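Local coordinates for oxidoreductase, NAD-binding/iron-sulfur cluster-binding protein (Nitratireductor pacificus pht-3B, PDB 6ZXU) that is a catabolic reductive dehalogenase that binds cobalamin and two [4Fe-4S] clusters and probably uses them to strip halogens reductively from organohalide substrates, at residues K335-K340 / G585-R590; D441-A446 / W641-V646; M339-A344 / S445-M450. One frame throughout, in Å; residues are numbered along the deposited sequence.

How the interactions relate
The three contacts lie close together, their centres 7 to 8 Å apart. Residues 335-344 come first along the chain, 441-450 next, then 585-590 and last 641-646. Interactions 1 and 3 start from the same loop, sharing Met339 and Lys340 ahead of helix 342-354; interactions 2 and 3 share Ser445 and Ala446 at the beginning of helix 445-469. Direct bonds join them as well: Arg336 forms a salt bridge with Glu645, and His341 NE2 probably bonds to Phe642 O. Two helix starts, a cluster-binding loop and a late strand are thereby tied together, with interaction 1 reaching one iron-sulfur cluster and the cobalamin.

Interaction 1: residues K335-K340 / G585-R590; sequences KRFPMK and GSACGR. With SF4 (iron/sulfur cluster), chain E.
Two protein carbonyls are gripped in opposite directions here: Ser586 OG donates to Phe337 O at 2.7 Å, while Lys340 NZ reaches back to donate to Gly585 O at 2.9 Å. The serine approaches in the carbonyl plane, its hydroxyl swung opposite the backbone N (chi1 -162°). Lys340 passes its aliphatic chain by Ser586, bends at chi3 and meets the Gly585 carbonyl at a C=O...N angle of 160°. A long, flexible side chain ending in a strong donor suits this task, whereas the short serine suits a backbone already close by. Water adds two bridges: one molecule donates to Ser586 OG and weakly to Pro338 O, and another accepts from Lys340 NZ and Ala587 N. The apolar part is small, with Ala587 CB sitting at the edge of the Phe337 ring, near its plane, 3.8 Å from CD2. One residue on, Cys588 SG binds an iron of the [4Fe-4S] cluster at 2.3 Å and also accepts from Arg590 N, a bond that may temper the thiolate's charge. Cys588 O accepts a hydrogen bond from cobalamin, so this loop meets a cluster and the corrinoid. The contact joins the loop ahead of helix 342-354 to the one between helices 572-581 and 590-594, with Pro338 and Ser586 both resting on Ala446 of helix 445-469.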
loop_
_atom_site.group_PDB
_atom_site.type_symbol
_atom_site.label_atom_id
_atom_site.label_comp_id
_atom_site.label_asym_id
_atom_site.label_seq_id
_atom_site.Cartn_x
_atom_site.Cartn_y
_atom_site.Cartn_z
ATOM N N LYS A 335 -11.182 14.198 -11.182
ATOM C CA LYS A 335 -11.882 13.018 -10.560
ATOM C C LYS A 335 -11.452 11.718 -11.277
ATOM O O LYS A 335 -11.446 10.640 -10.694
ATOM C CB LYS A 335 -13.428 13.104 -10.647
ATOM N N ARG A 336 -11.050 11.846 -12.522
ATOM C CA ARG A 336 -10.867 10.652 -13.368
ATOM C C ARG A 336 -9.468 10.064 -13.312
ATOM O O ARG A 336 -9.282 8.865 -13.543
ATOM C CB ARG A 336 -11.118 11.103 -14.796
ATOM C CG ARG A 336 -11.185 10.018 -15.746
ATOM C CD ARG A 336 -11.274 10.525 -17.175
ATOM N NE ARG A 336 -10.982 9.314 -17.940
ATOM C CZ ARG A 336 -9.985 9.205 -18.805
ATOM N NH1 ARG A 336 -9.176 10.253 -19.042
ATOM N NH2 ARG A 336 -9.848 8.072 -19.519
ATOM N N PHE A 337 -8.460 10.901 -13.097
ATOM C CA PHE A 337 -7.081 10.528 -13.434
ATOM C C PHE A 337 -6.542 9.246 -12.747
ATOM O O PHE A 337 -5.804 8.499 -13.378
ATOM C CB PHE A 337 -6.112 11.681 -13.264
ATOM C CG PHE A 337 -5.667 11.892 -11.837
ATOM C CD1 PHE A 337 -6.414 12.635 -10.995
ATOM C CD2 PHE A 337 -4.492 11.314 -11.375
ATOM C CE1 PHE A 337 -6.039 12.862 -9.674
ATOM C CE2 PHE A 337 -4.102 11.523 -10.062
ATOM C CZ PHE A 337 -4.891 12.265 -9.209
ATOM N N PRO A 338 -6.986 8.942 -11.525
ATOM C CA PRO A 338 -6.523 7.700 -10.961
ATOM C C PRO A 338 -7.466 6.517 -11.145
ATOM O O PRO A 338 -7.214 5.418 -10.591
ATOM C CB PRO A 338 -6.444 8.033 -9.438
ATOM C CG PRO A 338 -7.594 8.988 -9.221
ATOM C CD PRO A 338 -7.827 9.686 -10.554
ATOM N N MET A 339 -8.520 6.732 -11.917
ATOM C CA MET A 339 -9.581 5.722 -12.072
ATOM C C MET A 339 -9.828 5.357 -13.533
ATOM O O MET A 339 -10.906 4.958 -13.904
ATOM C CB MET A 339 -10.874 6.264 -11.455
ATOM C CG MET A 339 -10.811 6.263 -9.922
ATOM S SD MET A 339 -10.862 4.623 -9.286
ATOM C CE MET A 339 -9.959 4.669 -7.716
ATOM N N LYS A 340 -8.800 5.459 -14.333
ATOM C CA LYS A 340 -8.889 5.135 -15.708
ATOM C C LYS A 340 -8.790 3.629 -15.960
ATOM O O LYS A 340 -9.286 3.147 -16.945
ATOM C CB LYS A 340 -7.762 5.822 -16.475
ATOM C CG LYS A 340 -7.687 7.300 -16.283
ATOM C CD LYS A 340 -6.671 7.846 -17.318
ATOM C CE LYS A 340 -5.831 8.972 -16.813
ATOM N NZ LYS A 340 -4.984 9.616 -17.856
ATOM N N GLY A 585 -0.929 7.059 -19.499
ATOM C CA GLY A 585 -1.055 6.200 -18.354
ATOM C C GLY A 585 -2.039 6.775 -17.359
ATOM O O GLY A 585 -2.694 7.807 -17.600
ATOM N N SER A 586 -2.089 6.165 -16.168
ATOM C CA SER A 586 -2.932 6.658 -15.068
ATOM C C SER A 586 -2.070 7.172 -13.884
ATOM O O SER A 586 -1.558 6.387 -13.119
ATOM C CB SER A 586 -3.801 5.525 -14.601
ATOM O OG SER A 586 -4.863 6.036 -13.880
ATOM N N ALA A 587 -1.885 8.474 -13.818
ATOM C CA ALA A 587 -1.050 9.170 -12.782
ATOM C C ALA A 587 0.417 8.782 -12.938
ATOM O O ALA A 587 0.865 8.517 -14.038
ATOM C CB ALA A 587 -1.599 8.887 -11.407
ATOM N N CYS A 588 1.200 8.784 -11.878
ATOM C CA CYS A 588 2.632 8.622 -11.940
ATOM C C CYS A 588 3.225 8.410 -10.561
ATOM O O CYS A 588 2.762 9.039 -9.599
ATOM C CB CYS A 588 3.327 9.842 -12.568
ATOM S SG CYS A 588 5.164 9.732 -12.779
ATOM N N GLY A 589 4.222 7.549 -10.504
ATOM C CA GLY A 589 5.093 7.357 -9.336
ATOM C C GLY A 589 6.446 6.873 -9.734
ATOM O O GLY A 589 7.096 6.084 -9.047
ATOM N N ARG A 590 6.913 7.381 -10.851
ATOM C CA ARG A 590 8.147 6.964 -11.425
ATOM C C ARG A 590 9.344 7.186 -10.547
ATOM O O ARG A 590 10.330 6.392 -10.529
ATOM C CB ARG A 590 8.355 7.639 -12.784
ATOM C CG ARG A 590 9.622 7.201 -13.505
ATOM C CD ARG A 590 9.603 7.495 -15.015
ATOM N NE ARG A 590 10.929 7.329 -15.641
ATOM C CZ ARG A 590 11.448 6.187 -16.023
ATOM N NH1 ARG A 590 10.750 5.083 -15.868
ATOM N NH2 ARG A 590 12.696 6.154 -16.469
HETATM FE FE1 SF4 E . 5.582 13.525 -9.786
HETATM FE FE2 SF4 E . 6.023 11.366 -11.467
HETATM FE FE3 SF4 E . 7.526 11.632 -9.129
HETATM FE FE4 SF4 E . 7.909 13.321 -11.263
HETATM S S1 SF4 E . 8.229 11.141 -11.198
HETATM S S2 SF4 E . 7.710 13.862 -9.081
HETATM S S3 SF4 E . 5.784 13.493 -12.047
HETATM S S4 SF4 E . 5.320 11.393 -9.294
HETATM O O HOH W 1 -6.423 3.814 -12.814
HETATM O O HOH W 2 -2.926 10.470 -15.639
#

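Interaction 2: residues D441-A446 / W641-V646; sequences DDWISA and WFDLEV
With Ile444 CG1 opposite its backbone N (chi1 -157°) and Trp641 CG lodged between its own N and carbonyl carbon (chi1 57°), the branched side chain lies over one face of the indole. Ile444 CB stands 3.5 Å from the centroid of the five-membered ring, only 7° off its normal, a CH-pi contact, while CG2 reaches CE2 at 3.5 Å. Beta branching lets isoleucine cover both indole rings. Asp442 OD2, which bonds to Ser439 N, comes to the same indole at its edge, 3.6 Å from CZ2. Trp443 is flanked by acidic groups: Asp643 OD1 lies at its edge near CD1, and the extended Glu645 meets CH2 through OE1 at 3.5 Å. Those carboxylates have their salt-bridge partners elsewhere, Arg639 for Asp643 and Arg336 for Glu645, while Trp443 NE1 donates to Thr658. A water accepts from Trp641 NE1 at 3.0 Å and weakly from Trp443 N and donates to Asp643 OD1, joining the two segments. Leu644 O, 4.0 Å from Trp443 CE3, is covered here without a hydrogen-bond partner. Asp442 OD1 accepts from Ile444 N, a capping bond within a type I turn, the classic aspartate role at the entry to a helix, here helix 445-469.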
loop_
_atom_site.group_PDB
_atom_site.type_symbol
_atom_site.label_atom_id
_atom_site.label_comp_id
_atom_site.label_asym_id
_atom_site.label_seq_id
_atom_site.Cartn_x
_atom_site.Cartn_y
_atom_site.Cartn_z
ATOM N N ASP A 441 4.722 5.652 -14.876
ATOM C CA ASP A 441 3.593 6.491 -15.286
ATOM C C ASP A 441 2.715 5.824 -16.380
ATOM O O ASP A 441 2.121 6.508 -17.210
ATOM C CB ASP A 441 4.094 7.794 -15.751
ATOM C CG ASP A 441 5.168 7.635 -16.857
ATOM O OD1 ASP A 441 5.603 6.487 -17.144
ATOM O OD2 ASP A 441 5.619 8.671 -17.359
ATOM N N ASP A 442 2.558 4.504 -16.330
ATOM C CA ASP A 442 1.696 3.820 -17.284
ATOM C C ASP A 442 0.385 3.471 -16.703
ATOM O O ASP A 442 -0.042 4.109 -15.752
ATOM C CB ASP A 442 2.444 2.602 -17.857
ATOM C CG ASP A 442 2.844 1.558 -16.777
ATOM O OD1 ASP A 442 2.175 1.476 -15.736
ATOM O OD2 ASP A 442 3.816 0.782 -17.019
ATOM N N TRP A 443 -0.306 2.457 -17.244
ATOM C CA TRP A 443 -1.705 2.168 -16.904
ATOM C C TRP A 443 -1.932 1.556 -15.557
ATOM O O TRP A 443 -3.034 1.605 -15.050
ATOM C CB TRP A 443 -2.434 1.352 -18.066
ATOM C CG TRP A 443 -2.428 2.202 -19.249
ATOM C CD1 TRP A 443 -1.591 2.149 -20.312
ATOM C CD2 TRP A 443 -3.215 3.390 -19.408
ATOM N NE1 TRP A 443 -1.844 3.221 -21.138
ATOM C CE2 TRP A 443 -2.810 4.008 -20.588
ATOM C CE3 TRP A 443 -4.236 3.961 -18.690
ATOM C CZ2 TRP A 443 -3.410 5.215 -21.055
ATOM C CZ3 TRP A 443 -4.843 5.143 -19.143
ATOM C CH2 TRP A 443 -4.421 5.753 -20.319
ATOM N N ILE A 444 -0.894 1.053 -14.922
ATOM C CA ILE A 444 -1.055 0.418 -13.606
ATOM C C ILE A 444 -0.690 1.351 -12.423
ATOM O O ILE A 444 -0.839 0.990 -11.283
ATOM C CB ILE A 444 -0.266 -0.889 -13.567
ATOM C CG1 ILE A 444 -0.813 -1.871 -12.493
ATOM C CG2 ILE A 444 1.222 -0.664 -13.322
ATOM C CD1 ILE A 444 -2.247 -2.216 -12.718
ATOM N N SER A 445 -0.125 2.510 -12.717
ATOM C CA SER A 445 0.478 3.347 -11.679
ATOM C C SER A 445 -0.519 3.713 -10.571
ATOM O O SER A 445 -0.278 3.444 -9.408
ATOM C CB SER A 445 1.065 4.621 -12.272
ATOM O OG SER A 445 1.565 5.448 -11.264
ATOM N N ALA A 446 -1.651 4.251 -10.963
ATOM C CA ALA A 446 -2.638 4.618 -10.000
ATOM C C ALA A 446 -3.228 3.411 -9.280
ATOM O O ALA A 446 -3.639 3.536 -8.110
ATOM C CB ALA A 446 -3.750 5.399 -10.624
ATOM N N TRP A 641 -0.358 -6.798 -16.256
ATOM C CA TRP A 641 -1.680 -6.124 -16.368
ATOM C C TRP A 641 -2.002 -5.821 -17.831
ATOM O O TRP A 641 -1.114 -5.794 -18.707
ATOM C CB TRP A 641 -1.688 -4.793 -15.538
ATOM C CG TRP A 641 -0.592 -3.825 -15.954
ATOM C CD1 TRP A 641 -0.688 -2.809 -16.882
ATOM C CD2 TRP A 641 0.748 -3.805 -15.482
ATOM N NE1 TRP A 641 0.518 -2.198 -17.026
ATOM C CE2 TRP A 641 1.409 -2.781 -16.154
ATOM C CE3 TRP A 641 1.443 -4.549 -14.525
ATOM C CZ2 TRP A 641 2.749 -2.539 -15.960
ATOM C CZ3 TRP A 641 2.756 -4.317 -14.332
ATOM C CH2 TRP A 641 3.416 -3.311 -15.039
ATOM N N PHE A 642 -3.290 -5.569 -18.080
ATOM C CA PHE A 642 -3.785 -5.128 -19.395
ATOM C C PHE A 642 -3.708 -3.613 -19.516
ATOM O O PHE A 642 -3.938 -2.901 -18.544
ATOM C CB PHE A 642 -5.250 -5.556 -19.588
ATOM C CG PHE A 642 -5.508 -7.042 -19.581
ATOM C CD1 PHE A 642 -4.549 -7.950 -19.944
ATOM C CD2 PHE A 642 -6.773 -7.500 -19.223
ATOM C CE1 PHE A 642 -4.785 -9.286 -19.926
ATOM C CE2 PHE A 642 -7.057 -8.836 -19.226
ATOM C CZ PHE A 642 -6.062 -9.727 -19.581
ATOM N N ASP A 643 -3.372 -3.131 -20.692
ATOM C CA ASP A 643 -3.424 -1.718 -20.997
ATOM C C ASP A 643 -4.856 -1.303 -21.445
ATOM O O ASP A 643 -5.204 -1.397 -22.606
ATOM C CB ASP A 643 -2.436 -1.385 -22.108
ATOM C CG ASP A 643 -1.029 -1.442 -21.646
ATOM O OD1 ASP A 643 -0.757 -1.401 -20.412
ATOM O OD2 ASP A 643 -0.171 -1.561 -22.478
ATOM N N LEU A 644 -5.684 -0.972 -20.482
ATOM C CA LEU A 644 -7.069 -0.615 -20.637
ATOM C C LEU A 644 -7.322 0.733 -20.006
ATOM O O LEU A 644 -6.882 0.971 -18.883
ATOM C CB LEU A 644 -8.021 -1.646 -19.980
ATOM C CG LEU A 644 -7.987 -3.054 -20.572
ATOM C CD1 LEU A 644 -8.838 -4.038 -19.777
ATOM C CD2 LEU A 644 -8.410 -3.010 -22.037
ATOM N N GLU A 645 -8.042 1.588 -20.731
ATOM C CA GLU A 645 -8.470 2.890 -20.273
ATOM C C GLU A 645 -9.958 2.920 -20.429
ATOM O O GLU A 645 -10.473 2.697 -21.501
ATOM C CB GLU A 645 -7.783 3.999 -21.117
ATOM C CG GLU A 645 -8.295 5.373 -20.821
ATOM C CD GLU A 645 -7.629 6.475 -21.636
ATOM O OE1 GLU A 645 -6.940 6.216 -22.665
ATOM O OE2 GLU A 645 -7.785 7.651 -21.222
ATOM N N VAL A 646 -10.651 3.208 -19.338
ATOM C CA VAL A 646 -12.091 3.420 -19.383
ATOM C C VAL A 646 -12.371 4.899 -19.797
ATOM O O VAL A 646 -11.886 5.866 -19.173
ATOM C CB VAL A 646 -12.717 3.152 -18.043
ATOM C CG1 VAL A 646 -14.166 3.518 -18.036
ATOM C CG2 VAL A 646 -12.518 1.697 -17.669
HETATM O O HOH W 3 1.085 -0.042 -19.033
#

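Interaction 3: residues M339-A344 / S445-M450; sequences MKHPLA and SASQSM
Van der Waals packing carries most of this contact, and it falls into two patches. In one, Met339, in the loop before helix 342-354, meets Met450 of helix 445-469: Met339 CE lies 3.8 Å from Met450 CG and 3.9 Å from its SD, the two side chains crossing at about a right angle. Met339 leaves the backbone pointing away from the partner helix, and its bend at chi2 (-70°) helps bring the methyl back. Unbranched and flexible, methionine suits such a roundabout approach. Ser449, just before Met450, touches cobalamin. In the other patch, small residues let the backbones come close, with the CA atoms of Ala344 and Ser447 4.9 Å apart. Ser447 OG lies 3.5 Å from Ala344 CB, 3.3 Å from Ala344 N and 3.9 Å from Leu343 CB.

The polar interactions centre on the first turn of helix 342-354. His341, at the N-cap, accepts from Leu343 N through ND1 at 3.0 Å, and its NE2 donates to Phe642 O, so the ring is held at both nitrogens.

Since ND1 accepts while NE2 donates, His341 is probably neutral with its proton on NE2. With no charge pair and no clear hydrogen bond across it, the join rests on the close fit of small residues and the reach of two methionines.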
loop_
_atom_site.group_PDB
_atom_site.type_symbol
_atom_site.label_atom_id
_atom_site.label_comp_id
_atom_site.label_asym_id
_atom_site.label_seq_id
_atom_site.Cartn_x
_atom_site.Cartn_y
_atom_site.Cartn_z
ATOM N N MET A 339 -8.520 6.732 -11.917
ATOM C CA MET A 339 -9.581 5.722 -12.072
ATOM C C MET A 339 -9.828 5.357 -13.533
ATOM O O MET A 339 -10.906 4.958 -13.904
ATOM C CB MET A 339 -10.874 6.264 -11.455
ATOM C CG MET A 339 -10.811 6.263 -9.922
ATOM S SD MET A 339 -10.862 4.623 -9.286
ATOM C CE MET A 339 -9.959 4.669 -7.716
ATOM N N LYS A 340 -8.800 5.459 -14.333
ATOM C CA LYS A 340 -8.889 5.135 -15.708
ATOM C C LYS A 340 -8.790 3.629 -15.960
ATOM O O LYS A 340 -9.286 3.147 -16.945
ATOM C CB LYS A 340 -7.762 5.822 -16.475
ATOM C CG LYS A 340 -7.687 7.300 -16.283
ATOM C CD LYS A 340 -6.671 7.846 -17.318
ATOM C CE LYS A 340 -5.831 8.972 -16.813
ATOM N NZ LYS A 340 -4.984 9.616 -17.856
ATOM N N HIS A 341 -8.134 2.862 -15.067
ATOM C CA HIS A 341 -7.969 1.435 -15.288
ATOM C C HIS A 341 -9.033 0.661 -14.535
ATOM O O HIS A 341 -9.402 1.040 -13.427
ATOM C CB HIS A 341 -6.574 1.013 -14.841
ATOM C CG HIS A 341 -6.223 -0.382 -15.229
ATOM N ND1 HIS A 341 -6.714 -1.483 -14.564
ATOM C CD2 HIS A 341 -5.419 -0.853 -16.195
ATOM C CE1 HIS A 341 -6.208 -2.584 -15.095
ATOM N NE2 HIS A 341 -5.439 -2.223 -16.108
ATOM N N PRO A 342 -9.590 -0.415 -15.135
ATOM C CA PRO A 342 -10.687 -1.186 -14.464
ATOM C C PRO A 342 -10.384 -1.761 -13.092
ATOM O O PRO A 342 -11.301 -1.929 -12.281
ATOM C CB PRO A 342 -10.918 -2.353 -15.433
ATOM C CG PRO A 342 -10.611 -1.786 -16.762
ATOM C CD PRO A 342 -9.441 -0.852 -16.547
ATOM N N LEU A 343 -9.134 -2.091 -12.818
ATOM C CA LEU A 343 -8.758 -2.580 -11.513
ATOM C C LEU A 343 -8.906 -1.539 -10.427
ATOM O O LEU A 343 -9.463 -1.813 -9.356
ATOM C CB LEU A 343 -7.318 -3.139 -11.541
ATOM C CG LEU A 343 -6.841 -3.792 -10.253
ATOM C CD1 LEU A 343 -7.689 -4.985 -9.813
ATOM C CD2 LEU A 343 -5.386 -4.244 -10.376
ATOM N N ALA A 344 -8.409 -0.332 -10.693
ATOM C CA ALA A 344 -8.635 0.782 -9.781
ATOM C C ALA A 344 -10.150 1.088 -9.580
ATOM O O ALA A 344 -10.612 1.302 -8.469
ATOM C CB ALA A 344 -7.938 2.014 -10.325
ATOM N N SER A 445 -0.125 2.510 -12.717
ATOM C CA SER A 445 0.478 3.347 -11.679
ATOM C C SER A 445 -0.519 3.713 -10.571
ATOM O O SER A 445 -0.278 3.444 -9.408
ATOM C CB SER A 445 1.065 4.621 -12.272
ATOM O OG SER A 445 1.565 5.448 -11.264
ATOM N N ALA A 446 -1.651 4.251 -10.963
ATOM C CA ALA A 446 -2.638 4.618 -10.000
ATOM C C ALA A 446 -3.228 3.411 -9.280
ATOM O O ALA A 446 -3.639 3.536 -8.110
ATOM C CB ALA A 446 -3.750 5.399 -10.624
ATOM N N SER A 447 -3.276 2.249 -9.930
ATOM C CA SER A 447 -3.733 1.040 -9.230
ATOM C C SER A 447 -2.773 0.624 -8.151
ATOM O O SER A 447 -3.198 0.074 -7.113
ATOM C CB SER A 447 -3.956 -0.120 -10.267
ATOM O OG SER A 447 -5.111 0.071 -11.049
ATOM N N GLN A 448 -1.475 0.867 -8.324
ATOM C CA GLN A 448 -0.514 0.635 -7.257
ATOM C C GLN A 448 -0.743 1.560 -6.086
ATOM O O GLN A 448 -0.729 1.138 -4.918
ATOM C CB GLN A 448 0.931 0.773 -7.758
ATOM C CG GLN A 448 1.392 -0.365 -8.683
ATOM C CD GLN A 448 2.925 -0.524 -8.731
ATOM O OE1 GLN A 448 3.584 0.042 -9.610
ATOM N NE2 GLN A 448 3.498 -1.281 -7.747
ATOM N N SER A 449 -1.003 2.805 -6.359
ATOM C CA SER A 449 -1.355 3.788 -5.283
ATOM C C SER A 449 -2.625 3.398 -4.553
ATOM O O SER A 449 -2.676 3.392 -3.326
ATOM C CB SER A 449 -1.543 5.193 -5.887
ATOM O OG SER A 449 -0.333 5.670 -6.387
ATOM N N MET A 450 -3.653 3.034 -5.304
ATOM C CA MET A 450 -4.982 2.789 -4.710
ATOM C C MET A 450 -5.024 1.520 -3.905
ATOM O O MET A 450 -5.717 1.470 -2.889
ATOM C CB MET A 450 -6.075 2.753 -5.796
ATOM C CG MET A 450 -6.371 4.076 -6.482
ATOM S SD MET A 450 -7.010 5.328 -5.310
ATOM C CE MET A 450 -5.950 6.779 -5.731
#